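Local coordinates for protein metallophosphoesterase (Sphaerobacter thermophilus, PDB 3RQZ) that binds a pair of zinc ions and probably hydrolyses phosphate esters as a calcineurin-like metallophosphoesterase, at residues Arg5-Ser10 / Glu20-Asp25; Glu50-Leu55 / Leu98-Ser103; Pro105-Asp110 / Thr114-Ser119. All coordinates share one frame; numbering follows the deposited sequence.

Interaction 1: Arg5-Ser10 / Glu20-Asp25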
ATOM      1  N   ARG A   5      12.810 -14.090  -1.070  1.00 36.52           N
ATOM      2  CA  ARG A   5      11.482 -13.923  -0.486  1.00 34.37           C
ATOM      3  C   ARG A   5      11.250 -12.437  -0.203  1.00 32.25           C
ATOM      4  O   ARG A   5      11.988 -11.844   0.567  1.00 31.66           O
ATOM      5  CB  ARG A   5      11.410 -14.756   0.784  1.00 35.22           C
ATOM      6  CG  ARG A   5      10.011 -15.136   1.217  1.00 35.49           C
ATOM      7  CD  ARG A   5      10.033 -16.239   2.295  1.00 36.76           C
ATOM      8  NE  ARG A   5       8.721 -16.280   2.938  1.00 36.09           N
ATOM      9  CZ  ARG A   5       8.369 -15.548   3.997  1.00 37.47           C
ATOM     10  NH1 ARG A   5       7.138 -15.626   4.482  1.00 37.71           N
ATOM     11  NH2 ARG A   5       9.238 -14.744   4.587  1.00 38.58           N
ATOM     12  N   ILE A   6      10.228 -11.845  -0.825  1.00 29.87           N
ATOM     13  CA  ILE A   6      10.041 -10.387  -0.851  1.00 27.57           C
ATOM     14  C   ILE A   6       8.725  -9.977  -0.227  1.00 25.66           C
ATOM     15  O   ILE A   6       7.675 -10.480  -0.619  1.00 24.89           O
ATOM     16  CB  ILE A   6      10.070  -9.831  -2.297  1.00 27.64           C
ATOM     17  CG1 ILE A   6      11.408 -10.163  -2.949  1.00 28.77           C
ATOM     18  CG2 ILE A   6       9.783  -8.300  -2.303  1.00 27.30           C
ATOM     19  CD1 ILE A   6      11.454  -9.897  -4.412  1.00 29.07           C
ATOM     20  N   LEU A   7       8.792  -9.081   0.756  1.00 23.86           N
ATOM     21  CA  LEU A   7       7.594  -8.544   1.383  1.00 22.93           C
ATOM     22  C   LEU A   7       7.072  -7.362   0.565  1.00 22.70           C
ATOM     23  O   LEU A   7       7.780  -6.412   0.341  1.00 22.95           O
ATOM     24  CB  LEU A   7       7.885  -8.159   2.852  1.00 21.74           C
ATOM     25  CG  LEU A   7       6.803  -7.345   3.582  1.00 22.12           C
ATOM     26  CD1 LEU A   7       5.482  -8.126   3.723  1.00 22.65           C
ATOM     27  CD2 LEU A   7       7.265  -6.905   4.960  1.00 21.04           C
ATOM     28  N   ILE A   8       5.828  -7.434   0.125  1.00 22.36           N
ATOM     29  CA  ILE A   8       5.210  -6.339  -0.608  1.00 21.89           C
ATOM     30  C   ILE A   8       4.118  -5.713   0.241  1.00 21.51           C
ATOM     31  O   ILE A   8       3.191  -6.406   0.677  1.00 21.42           O
ATOM     32  CB  ILE A   8       4.633  -6.803  -1.975  1.00 21.93           C
ATOM     33  CG1 ILE A   8       5.746  -7.494  -2.807  1.00 21.70           C
ATOM     34  CG2 ILE A   8       3.996  -5.589  -2.729  1.00 21.04           C
ATOM     35  CD1 ILE A   8       5.304  -7.950  -4.190  1.00 22.94           C
ATOM     36  N   ILE A   9       4.229  -4.404   0.479  1.00 21.03           N
ATOM     37  CA  ILE A   9       3.271  -3.690   1.317  1.00 20.64           C
ATOM     38  C   ILE A   9       2.778  -2.428   0.626  1.00 20.40           C
ATOM     39  O   ILE A   9       3.464  -1.851  -0.250  1.00 19.89           O
ATOM     40  CB  ILE A   9       3.852  -3.299   2.753  1.00 20.62           C
ATOM     41  CG1 ILE A   9       5.125  -2.411   2.634  1.00 22.07           C
ATOM     42  CG2 ILE A   9       4.080  -4.567   3.604  1.00 22.45           C
ATOM     43  CD1 ILE A   9       5.705  -1.930   3.973  1.00 23.99           C
ATOM     44  N   SER A  10       1.596  -1.996   1.026  1.00 19.54           N
ATOM     45  CA  SER A  10       1.008  -0.785   0.498  1.00 19.74           C
ATOM     46  C   SER A  10       0.097  -0.169   1.542  1.00 19.96           C
ATOM     47  O   SER A  10      -0.431  -0.877   2.423  1.00 21.16           O
ATOM     48  CB  SER A  10       0.211  -1.094  -0.777  1.00 19.85           C
ATOM     49  OG  SER A  10      -0.165   0.097  -1.448  1.00 21.61           O
ATOM     50  N   GLU A  20       4.281  -2.744  12.291  1.00 24.75           N
ATOM     51  CA  GLU A  20       5.116  -3.622  13.139  1.00 25.96           C
ATOM     52  C   GLU A  20       4.565  -5.049  13.199  1.00 25.56           C
ATOM     53  O   GLU A  20       5.327  -6.004  13.243  1.00 26.22           O
ATOM     54  CB  GLU A  20       5.274  -3.049  14.554  1.00 26.55           C
ATOM     55  CG  GLU A  20       6.069  -1.736  14.572  1.00 32.19           C
ATOM     56  CD  GLU A  20       6.130  -1.129  15.959  1.00 38.93           C
ATOM     57  OE1 GLU A  20       5.062  -0.979  16.612  1.00 43.67           O
ATOM     58  OE2 GLU A  20       7.246  -0.805  16.409  1.00 43.56           O
ATOM     59  N   ALA A  21       3.241  -5.183  13.190  1.00 26.57           N
ATOM     60  CA  ALA A  21       2.594  -6.491  13.211  1.00 25.96           C
ATOM     61  C   ALA A  21       2.934  -7.212  11.906  1.00 26.07           C
ATOM     62  O   ALA A  21       3.273  -8.418  11.919  1.00 25.89           O
ATOM     63  CB  ALA A  21       1.072  -6.355  13.381  1.00 25.35           C
ATOM     64  N   VAL A  22       2.869  -6.484  10.789  1.00 25.32           N
ATOM     65  CA  VAL A  22       3.215  -7.087   9.502  1.00 25.31           C
ATOM     66  C   VAL A  22       4.688  -7.532   9.433  1.00 26.38           C
ATOM     67  O   VAL A  22       4.989  -8.673   9.008  1.00 26.44           O
ATOM     68  CB  VAL A  22       2.854  -6.148   8.305  1.00 25.09           C
ATOM     69  CG1 VAL A  22       3.578  -6.574   7.035  1.00 24.05           C
ATOM     70  CG2 VAL A  22       1.363  -6.125   8.074  1.00 24.13           C
ATOM     71  N   LEU A  23       5.597  -6.641   9.845  1.00 27.24           N
ATOM     72  CA  LEU A  23       7.033  -6.942   9.825  1.00 28.37           C
ATOM     73  C   LEU A  23       7.365  -8.195  10.649  1.00 29.78           C
ATOM     74  O   LEU A  23       8.152  -9.021  10.190  1.00 30.26           O
ATOM     75  CB  LEU A  23       7.846  -5.726  10.287  1.00 28.25           C
ATOM     76  CG  LEU A  23       7.786  -4.567   9.283  1.00 27.31           C
ATOM     77  CD1 LEU A  23       8.442  -3.294   9.804  1.00 28.17           C
ATOM     78  CD2 LEU A  23       8.369  -4.938   7.934  1.00 28.38           C
ATOM     79  N   SER A  24       6.765  -8.349  11.835  1.00 31.15           N
ATOM     80  CA  SER A  24       7.004  -9.557  12.639  1.00 33.16           C
ATOM     81  C   SER A  24       6.342 -10.753  11.954  1.00 33.00           C
ATOM     82  O   SER A  24       6.926 -11.825  11.936  1.00 34.30           O
ATOM     83  CB  SER A  24       6.522  -9.485  14.111  1.00 33.87           C
ATOM     84  OG  SER A  24       6.321  -8.160  14.588  1.00 38.02           O
ATOM     85  N   ASP A  25       5.149 -10.572  11.394  1.00 31.89           N
ATOM     86  CA  ASP A  25       4.432 -11.695  10.753  1.00 31.81           C
ATOM     87  C   ASP A  25       5.151 -12.244   9.507  1.00 31.64           C
ATOM     88  O   ASP A  25       5.153 -13.448   9.284  1.00 31.36           O
ATOM     89  CB  ASP A  25       2.984 -11.311  10.387  1.00 31.58           C
ATOM     90  CG  ASP A  25       2.073 -12.526  10.237  1.00 32.92           C
ATOM     91  OD1 ASP A  25       1.941 -13.289  11.232  1.00 34.35           O
ATOM     92  OD2 ASP A  25       1.497 -12.730   9.135  1.00 30.74           O
TER

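Interaction 2: Glu50-Leu55 / Leu98-Ser103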
ATOM      1  N   GLU A  50      10.067   6.835   8.478  1.00 21.84           N
ATOM      2  CA  GLU A  50      11.423   6.464   8.894  1.00 23.32           C
ATOM      3  C   GLU A  50      11.695   4.983   8.647  1.00 22.85           C
ATOM      4  O   GLU A  50      12.750   4.623   8.104  1.00 22.62           O
ATOM      5  CB  GLU A  50      11.681   6.864  10.356  1.00 23.55           C
ATOM      6  CG  GLU A  50      11.704   8.389  10.522  1.00 27.64           C
ATOM      7  CD  GLU A  50      11.574   8.857  11.965  1.00 33.73           C
ATOM      8  OE1 GLU A  50      11.779   8.040  12.877  1.00 36.41           O
ATOM      9  OE2 GLU A  50      11.297  10.060  12.191  1.00 37.01           O
ATOM     10  N   LEU A  51      10.724   4.143   8.987  1.00 21.96           N
ATOM     11  CA  LEU A  51      10.826   2.699   8.769  1.00 23.02           C
ATOM     12  C   LEU A  51      10.889   2.281   7.307  1.00 22.78           C
ATOM     13  O   LEU A  51      11.787   1.523   6.903  1.00 22.93           O
ATOM     14  CB  LEU A  51       9.626   1.984   9.385  1.00 23.29           C
ATOM     15  CG  LEU A  51       9.740   1.697  10.864  1.00 25.28           C
ATOM     16  CD1 LEU A  51       8.460   1.074  11.322  1.00 25.68           C
ATOM     17  CD2 LEU A  51      10.869   0.750  11.084  1.00 27.20           C
ATOM     18  N   VAL A  52       9.915   2.753   6.526  1.00 22.79           N
ATOM     19  CA  VAL A  52       9.877   2.446   5.088  1.00 22.47           C
ATOM     20  C   VAL A  52      11.161   2.900   4.368  1.00 21.74           C
ATOM     21  O   VAL A  52      11.705   2.168   3.501  1.00 21.82           O
ATOM     22  CB  VAL A  52       8.591   3.009   4.400  1.00 22.94           C
ATOM     23  CG1 VAL A  52       8.715   2.923   2.846  1.00 23.09           C
ATOM     24  CG2 VAL A  52       7.360   2.228   4.871  1.00 22.39           C
ATOM     25  N   ARG A  53      11.656   4.088   4.714  1.00 20.88           N
ATOM     26  CA  ARG A  53      12.903   4.608   4.122  1.00 20.35           C
ATOM     27  C   ARG A  53      14.064   3.603   4.232  1.00 20.90           C
ATOM     28  O   ARG A  53      14.757   3.309   3.228  1.00 20.02           O
ATOM     29  CB  ARG A  53      13.306   5.930   4.775  1.00 20.03           C
ATOM     30  CG  ARG A  53      14.640   6.473   4.282  1.00 20.46           C
ATOM     31  CD  ARG A  53      14.889   7.878   4.819  1.00 22.18           C
ATOM     32  NE  ARG A  53      15.953   8.521   4.066  1.00 23.75           N
ATOM     33  CZ  ARG A  53      16.161   9.822   4.012  1.00 24.55           C
ATOM     34  NH1 ARG A  53      15.364  10.673   4.681  1.00 25.57           N
ATOM     35  NH2 ARG A  53      17.162  10.268   3.270  1.00 25.96           N
ATOM     36  N   VAL A  54      14.272   3.092   5.450  1.00 21.76           N
ATOM     37  CA  VAL A  54      15.388   2.184   5.740  1.00 23.02           C
ATOM     38  C   VAL A  54      15.122   0.797   5.112  1.00 22.93           C
ATOM     39  O   VAL A  54      16.020   0.181   4.523  1.00 23.55           O
ATOM     40  CB  VAL A  54      15.619   2.037   7.308  1.00 23.87           C
ATOM     41  CG1 VAL A  54      16.572   0.882   7.621  1.00 25.49           C
ATOM     42  CG2 VAL A  54      16.171   3.320   7.883  1.00 23.42           C
ATOM     43  N   LEU A  55      13.879   0.333   5.218  1.00 22.44           N
ATOM     44  CA  LEU A  55      13.519  -1.042   4.849  1.00 22.19           C
ATOM     45  C   LEU A  55      13.252  -1.312   3.367  1.00 21.69           C
ATOM     46  O   LEU A  55      13.310  -2.465   2.927  1.00 20.54           O
ATOM     47  CB  LEU A  55      12.311  -1.498   5.657  1.00 23.14           C
ATOM     48  CG  LEU A  55      12.534  -1.646   7.161  1.00 24.11           C
ATOM     49  CD1 LEU A  55      11.214  -2.057   7.812  1.00 27.63           C
ATOM     50  CD2 LEU A  55      13.616  -2.672   7.465  1.00 29.71           C
ATOM     51  N   LEU A  98       9.948  14.927   4.565  1.00 25.25           N
ATOM     52  CA  LEU A  98       9.599  15.647   3.338  1.00 25.10           C
ATOM     53  C   LEU A  98      10.591  15.361   2.203  1.00 24.34           C
ATOM     54  O   LEU A  98      10.182  15.097   1.079  1.00 23.66           O
ATOM     55  CB  LEU A  98       9.482  17.161   3.605  1.00 26.10           C
ATOM     56  CG  LEU A  98       8.358  17.444   4.633  1.00 26.88           C
ATOM     57  CD1 LEU A  98       8.495  18.853   5.264  1.00 30.70           C
ATOM     58  CD2 LEU A  98       6.980  17.225   3.972  1.00 27.35           C
ATOM     59  N   GLN A  99      11.889  15.416   2.495  1.00 24.47           N
ATOM     60  CA  GLN A  99      12.912  15.134   1.466  1.00 24.52           C
ATOM     61  C   GLN A  99      12.796  13.713   0.938  1.00 22.81           C
ATOM     62  O   GLN A  99      12.947  13.462  -0.258  1.00 22.30           O
ATOM     63  CB  GLN A  99      14.324  15.357   2.014  1.00 25.69           C
ATOM     64  CG  GLN A  99      14.681  16.820   2.256  1.00 28.99           C
ATOM     65  CD  GLN A  99      15.981  16.947   3.034  1.00 34.97           C
ATOM     66  OE1 GLN A  99      16.777  16.024   3.055  1.00 38.24           O
ATOM     67  NE2 GLN A  99      16.188  18.084   3.690  1.00 37.27           N
ATOM     68  N   TYR A 100      12.532  12.768   1.829  1.00 21.83           N
ATOM     69  CA  TYR A 100      12.420  11.402   1.375  1.00 21.42           C
ATOM     70  C   TYR A 100      11.211  11.208   0.439  1.00 21.04           C
ATOM     71  O   TYR A 100      11.319  10.585  -0.616  1.00 21.65           O
ATOM     72  CB  TYR A 100      12.331  10.420   2.565  1.00 20.43           C
ATOM     73  CG  TYR A 100      12.082   9.002   2.119  1.00 19.07           C
ATOM     74  CD1 TYR A 100      13.109   8.244   1.547  1.00 18.78           C
ATOM     75  CD2 TYR A 100      10.823   8.408   2.289  1.00 18.55           C
ATOM     76  CE1 TYR A 100      12.890   6.926   1.113  1.00 18.32           C
ATOM     77  CE2 TYR A 100      10.580   7.103   1.870  1.00 18.64           C
ATOM     78  CZ  TYR A 100      11.639   6.355   1.278  1.00 19.47           C
ATOM     79  OH  TYR A 100      11.420   5.052   0.875  1.00 20.61           O
ATOM     80  N   LEU A 101      10.053  11.681   0.878  1.00 21.50           N
ATOM     81  CA  LEU A 101       8.827  11.572   0.075  1.00 21.54           C
ATOM     82  C   LEU A 101       8.986  12.271  -1.264  1.00 21.93           C
ATOM     83  O   LEU A 101       8.579  11.712  -2.275  1.00 22.27           O
ATOM     84  CB  LEU A 101       7.605  12.064   0.830  1.00 20.67           C
ATOM     85  CG  LEU A 101       7.229  11.229   2.067  1.00 20.40           C
ATOM     86  CD1 LEU A 101       6.102  11.932   2.772  1.00 23.02           C
ATOM     87  CD2 LEU A 101       6.876   9.750   1.747  1.00 22.62           C
ATOM     88  N   GLU A 102       9.592  13.467  -1.258  1.00 23.00           N
ATOM     89  CA  GLU A 102       9.864  14.207  -2.481  1.00 23.87           C
ATOM     90  C   GLU A 102      10.768  13.441  -3.435  1.00 23.80           C
ATOM     91  O   GLU A 102      10.728  13.660  -4.654  1.00 23.84           O
ATOM     92  CB  GLU A 102      10.477  15.585  -2.169  1.00 25.67           C
ATOM     93  CG  GLU A 102       9.461  16.554  -1.565  1.00 31.65           C
ATOM     94  CD  GLU A 102      10.078  17.788  -0.865  1.00 39.02           C
ATOM     95  OE1 GLU A 102      11.306  18.015  -0.980  1.00 42.62           O
ATOM     96  OE2 GLU A 102       9.324  18.537  -0.195  1.00 42.14           O
ATOM     97  N   SER A 103      11.574  12.523  -2.901  1.00 22.39           N
ATOM     98  CA  SER A 103      12.529  11.846  -3.769  1.00 21.47           C
ATOM     99  C   SER A 103      11.900  10.702  -4.543  1.00 21.13           C
ATOM    100  O   SER A 103      12.490  10.235  -5.534  1.00 21.63           O
ATOM    101  CB  SER A 103      13.734  11.354  -2.952  1.00 20.86           C
ATOM    102  OG  SER A 103      13.420  10.186  -2.189  1.00 21.69           O
TER
HETATM  103  O   HOH W   1      13.913   3.810   0.739  1.00 23.37           O
HETATM  104  O   HOH W   2      16.858  13.223   4.241  1.00 29.93           O

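Interaction 3: Pro105-Asp110 / Thr114-Ser119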
ATOM      1  N   PRO A 105       9.939   8.031  -6.824  1.00 20.30           N
ATOM      2  CA  PRO A 105       9.402   7.923  -8.164  1.00 20.37           C
ATOM      3  C   PRO A 105       7.920   7.524  -8.092  1.00 20.72           C
ATOM      4  O   PRO A 105       7.451   6.974  -7.070  1.00 18.86           O
ATOM      5  CB  PRO A 105      10.247   6.791  -8.746  1.00 21.57           C
ATOM      6  CG  PRO A 105      10.401   5.839  -7.561  1.00 20.48           C
ATOM      7  CD  PRO A 105      10.654   6.802  -6.420  1.00 20.14           C
ATOM      8  N   ASN A 106       7.150   7.838  -9.123  1.00 21.70           N
ATOM      9  CA  ASN A 106       5.779   7.299  -9.141  1.00 22.17           C
ATOM     10  C   ASN A 106       5.696   5.909  -9.775  1.00 22.05           C
ATOM     11  O   ASN A 106       4.659   5.272  -9.755  1.00 22.51           O
ATOM     12  CB  ASN A 106       4.783   8.327  -9.729  1.00 23.10           C
ATOM     13  CG  ASN A 106       4.956   8.567 -11.203  1.00 24.41           C
ATOM     14  OD1 ASN A 106       5.464   7.735 -11.918  1.00 25.11           O
ATOM     15  ND2 ASN A 106       4.500   9.731 -11.668  1.00 27.71           N
ATOM     16  N   ARG A 107       6.812   5.432 -10.334  1.00 22.23           N
ATOM     17  CA  ARG A 107       6.799   4.163 -11.038  1.00 23.11           C
ATOM     18  C   ARG A 107       8.166   3.536 -10.954  1.00 23.15           C
ATOM     19  O   ARG A 107       9.166   4.183 -11.255  1.00 23.97           O
ATOM     20  CB  ARG A 107       6.412   4.348 -12.512  1.00 23.56           C
ATOM     21  CG  ARG A 107       6.129   3.009 -13.309  1.00 24.90           C
ATOM     22  CD  ARG A 107       6.201   3.181 -14.836  1.00 27.61           C
ATOM     23  NE  ARG A 107       5.582   4.408 -15.305  1.00 32.06           N
ATOM     24  CZ  ARG A 107       4.323   4.503 -15.736  1.00 33.42           C
ATOM     25  NH1 ARG A 107       3.846   5.680 -16.110  1.00 34.71           N
ATOM     26  NH2 ARG A 107       3.547   3.431 -15.807  1.00 33.67           N
HETATM   27  N   MSE A 108       8.218   2.256 -10.631  1.00 23.07           N
HETATM   28  CA  MSE A 108       9.465   1.508 -10.785  1.00 23.74           C
HETATM   29  C   MSE A 108       9.276   0.337 -11.757  1.00 24.40           C
HETATM   30  O   MSE A 108       8.307  -0.417 -11.655  1.00 23.33           O
HETATM   31  CB  MSE A 108       9.967   1.028  -9.418  1.00 23.21           C
HETATM   32  CG  MSE A 108      10.558   2.215  -8.543  1.00 24.02           C
HETATM   33 SE   MSE A 108      12.247   2.878  -9.320  0.75 25.83          SE
HETATM   34  CE  MSE A 108      13.116   1.179  -9.369  1.00 29.28           C
ATOM     35  N   ILE A 109      10.178   0.236 -12.727  1.00 26.15           N
ATOM     36  CA  ILE A 109      10.245  -0.908 -13.654  1.00 27.02           C
ATOM     37  C   ILE A 109      11.582  -1.604 -13.422  1.00 28.53           C
ATOM     38  O   ILE A 109      12.639  -0.966 -13.554  1.00 29.68           O
ATOM     39  CB  ILE A 109      10.146  -0.479 -15.145  1.00 26.85           C
ATOM     40  CG1 ILE A 109       8.847   0.310 -15.417  1.00 28.01           C
ATOM     41  CG2 ILE A 109      10.240  -1.735 -16.103  1.00 27.77           C
ATOM     42  CD1 ILE A 109       8.875   1.120 -16.720  1.00 30.52           C
ATOM     43  N   ASP A 110      11.549  -2.884 -13.033  1.00 28.82           N
ATOM     44  CA  ASP A 110      12.778  -3.664 -12.867  1.00 31.90           C
ATOM     45  C   ASP A 110      12.499  -5.109 -13.251  1.00 32.23           C
ATOM     46  O   ASP A 110      11.713  -5.783 -12.576  1.00 32.40           O
ATOM     47  CB  ASP A 110      13.297  -3.639 -11.409  1.00 33.64           C
ATOM     48  CG  ASP A 110      14.657  -4.340 -11.262  1.00 37.45           C
ATOM     49  OD1 ASP A 110      15.377  -4.544 -12.292  1.00 43.37           O
ATOM     50  OD2 ASP A 110      15.029  -4.680 -10.117  1.00 41.57           O
ATOM     51  N   THR A 114       6.613  -4.220 -12.743  1.00 25.11           N
ATOM     52  CA  THR A 114       6.361  -2.800 -12.742  1.00 23.32           C
ATOM     53  C   THR A 114       5.618  -2.568 -11.445  1.00 22.40           C
ATOM     54  O   THR A 114       4.775  -3.417 -11.048  1.00 20.84           O
ATOM     55  CB  THR A 114       5.480  -2.394 -13.950  1.00 23.50           C
ATOM     56  OG1 THR A 114       6.189  -2.689 -15.167  1.00 25.03           O
ATOM     57  CG2 THR A 114       5.121  -0.899 -13.881  1.00 23.29           C
ATOM     58  N   VAL A 115       5.937  -1.459 -10.754  1.00 20.82           N
ATOM     59  CA  VAL A 115       5.300  -1.162  -9.461  1.00 20.73           C
ATOM     60  C   VAL A 115       4.849   0.308  -9.442  1.00 20.63           C
ATOM     61  O   VAL A 115       5.652   1.217  -9.750  1.00 20.60           O
ATOM     62  CB  VAL A 115       6.272  -1.395  -8.277  1.00 20.76           C
ATOM     63  CG1 VAL A 115       5.541  -1.018  -6.917  1.00 20.35           C
ATOM     64  CG2 VAL A 115       6.795  -2.850  -8.270  1.00 20.69           C
ATOM     65  N   VAL A 116       3.567   0.521  -9.137  1.00 20.65           N
ATOM     66  CA  VAL A 116       2.949   1.842  -9.034  1.00 20.18           C
ATOM     67  C   VAL A 116       1.962   1.812  -7.859  1.00 20.92           C
ATOM     68  O   VAL A 116       1.567   0.749  -7.356  1.00 21.12           O
ATOM     69  CB  VAL A 116       2.144   2.237 -10.320  1.00 20.26           C
ATOM     70  CG1 VAL A 116       3.095   2.495 -11.526  1.00 20.27           C
ATOM     71  CG2 VAL A 116       1.102   1.122 -10.684  1.00 22.29           C
ATOM     72  N   HIS A 117       1.559   2.992  -7.411  1.00 20.80           N
ATOM     73  CA  HIS A 117       0.603   3.051  -6.348  1.00 20.24           C
ATOM     74  C   HIS A 117      -0.805   2.730  -6.847  1.00 20.82           C
ATOM     75  O   HIS A 117      -1.560   2.026  -6.186  1.00 22.04           O
ATOM     76  CB  HIS A 117       0.598   4.456  -5.737  1.00 19.08           C
ATOM     77  CG  HIS A 117      -0.396   4.599  -4.633  1.00 18.43           C
ATOM     78  ND1 HIS A 117      -0.255   3.930  -3.438  1.00 18.05           N
ATOM     79  CD2 HIS A 117      -1.551   5.308  -4.542  1.00 17.43           C
ATOM     80  CE1 HIS A 117      -1.283   4.220  -2.654  1.00 20.31           C
ATOM     81  NE2 HIS A 117      -2.079   5.060  -3.299  1.00 19.53           N
ATOM     82  N   GLY A 118      -1.172   3.305  -7.976  1.00 21.07           N
ATOM     83  CA  GLY A 118      -2.558   3.233  -8.460  1.00 21.69           C
ATOM     84  C   GLY A 118      -2.661   2.367  -9.704  1.00 22.11           C
ATOM     85  O   GLY A 118      -3.110   1.221  -9.647  1.00 23.43           O
ATOM     86  N   SER A 119      -2.231   2.886 -10.844  1.00 22.26           N
ATOM     87  CA  SER A 119      -2.320   2.089 -12.044  1.00 22.76           C
ATOM     88  C   SER A 119      -1.198   2.442 -13.012  1.00 22.45           C
ATOM     89  O   SER A 119      -0.644   3.554 -12.946  1.00 23.17           O
ATOM     90  CB  SER A 119      -3.680   2.287 -12.719  1.00 21.64           C
ATOM     91  OG  SER A 119      -3.600   3.392 -13.601  1.00 23.42           O
TER
HETATM   92  O   HOH W   3       2.922   5.447  -7.626  1.00 24.59           O

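Interaction 1: Arg5-Ser10 / Glu20-Asp25
Leu-7 and Ile-9, alternate residues on one face of strand 6-9, meet Val-22 and Leu-23 of the helix in a wholly apolar contact. Leu-7 divides its branches between the two: CD2 comes within 3.7 Å of Leu-23 CD2, the side chains crossing at about a right angle, while CD1 lies 4.1 Å from Val-22 CG1. That same valine methyl also meets the branch methyl of Ile-9, at 4.0 Å from CG2 to Val-22 CG1, so CG1 is shared between two strand residues. With CG1 anti to the backbone N (chi1 163°), Val-22 presents this methyl to the sheet. Short branched chains suit the place, since they fill the layer between helix and sheet with few rotatable bonds.

Within the helix segment, on its exposed side, Ser-24 OG bonds back to Glu-20 O at 2.7 Å, and Ser-24 N reaches that oxygen from the opposite face of its carbonyl plane. Beyond the segment, Arg-5 NH2 reaches Ala-26 O at the helix end.

Running at 159° to each other, strand and helix open the beta-alpha-beta unit 6-9, 16-26, 31-34. Ile-32 of strand 31-34 touches both leucines, and Ala-201 and Val-218 of the two antiparallel strands beyond strand 6-9 meet Val-22.

Interaction 2: Glu50-Leu55 / Leu98-Ser103
The phenol ring of Tyr-100 carries the aliphatic part of Arg-53 over one face, with Arg-53 CB 3.8 Å from the ring centroid and only 11° off its normal, a CH-pi contact. The arginine chain, extended from CG to NE, runs back along the tyrosine in the opposite sense; its CG stands 3.6 Å from Tyr-100 CD1. Its guanidinium therefore overshoots the ring and puts one face over Tyr-100 CB, its plane turned 26° from that of the ring. At the guanidinium edge, in plane, a water accepts from Arg-53 NH1 (3.0 Å) and donates to Gln-99 OE1. A long arginine fits here because its methylenes cover the ring while its charge reaches the solvent side.

At the other end, the Tyr-100 OH donates to a second water at 2.8 Å, which in turn donates to Arg-53 O at 2.7 Å, and the hydroxyl is also hydrogen-bonded to Ser-60 OG. Val-52 CG1 lies 4.0 Å from Tyr-100 OH. Exchanging the tyrosine for a leucine would probably deprive the Arg-53 chain of its flat support and leave Ser-60 and the second water without their phenol partner.

Glu-50 and His-97 add a hydrogen bond between helices 45-55 and 95-103. Behind the first helix, Leu-51 packs on helix 16-26, and Val-52 on Ser-34 of strand 31-34.

Interaction 3: Pro105-Asp110 / Thr114-Ser119
Met-108, present as selenomethionine, and Val-115 exchange two backbone hydrogen bonds as an antiparallel hydrogen-bonded pair. Met-108 N gives to Val-115 O at 2.9 Å, almost straight at 169° and in the carbonyl plane; Val-115 N returns a bond to Met-108 O at 2.7 Å, more bent at 152°. Each carbonyl oxygen also accepts a CA-H...O contact: Arg-107 CA lies 3.4 Å from Val-115 O, and Thr-114 CA 3.3 Å from Met-108 O. Past the paired strands, a water accepts from His-117 N at 2.8 Å and sits beside Asn-106 O, bridging the chains where they part.

Side chains pack along the face that bears Arg-107, Ile-109, Thr-114 and Val-116. Arg-107 CG lies 3.6 Å from Val-116 CG1, the two chains side by side and pointing the same way. The arginine then bends at chi3 (-41°), and its NH2 bonds to Pro-120 O; aliphatic near the backbone and polar at its end, it suits a partly exposed edge. Thr-114 CG2 faces Arg-107 CG, whereas its OG1, 4.0 Å from Ile-109 CG1, bonds to Thr-143 OG1, which satisfies a hydroxyl on a buried residue.

After the second strand, His-117 bonds through ND1 to Leu-35 O and touches the zinc ligands Asp-11, Asp-37 and His-150. The hairpin forms one margin of the five-stranded sheet: strand 107-110 is outermost, and strand 113-116 bonds on its inner side to strand 145-147. On the opposite face, Met-108 and Val-115 touch Ile-59 of strand 59-60, so the hairpin packs against the other sheet of the sandwich.

Interactions 1 and 3 belong to different sheets of the fold: interaction 1 covers the six-stranded sheet with a helix, whereas interaction 3 pairs two strands at the border of the five-stranded one. Interaction 2 joins two helices instead. Interactions 1 and 2 are both largely buried, the latter with its arginine at the surface, and touch where Leu-23 CD1 packs on Leu-55 CD1 at 3.6 Å, although their centres lie about 17 Å apart. Chemistry follows place: methyl groups alone in the layer of interaction 1, an aromatic ring under an arginine chain, with waters at the polar ends, in interaction 2, and backbone bonds in the partly buried interaction 3. No helix or strand is shared, but strand 107-110 follows helix 95-103 after a short connection.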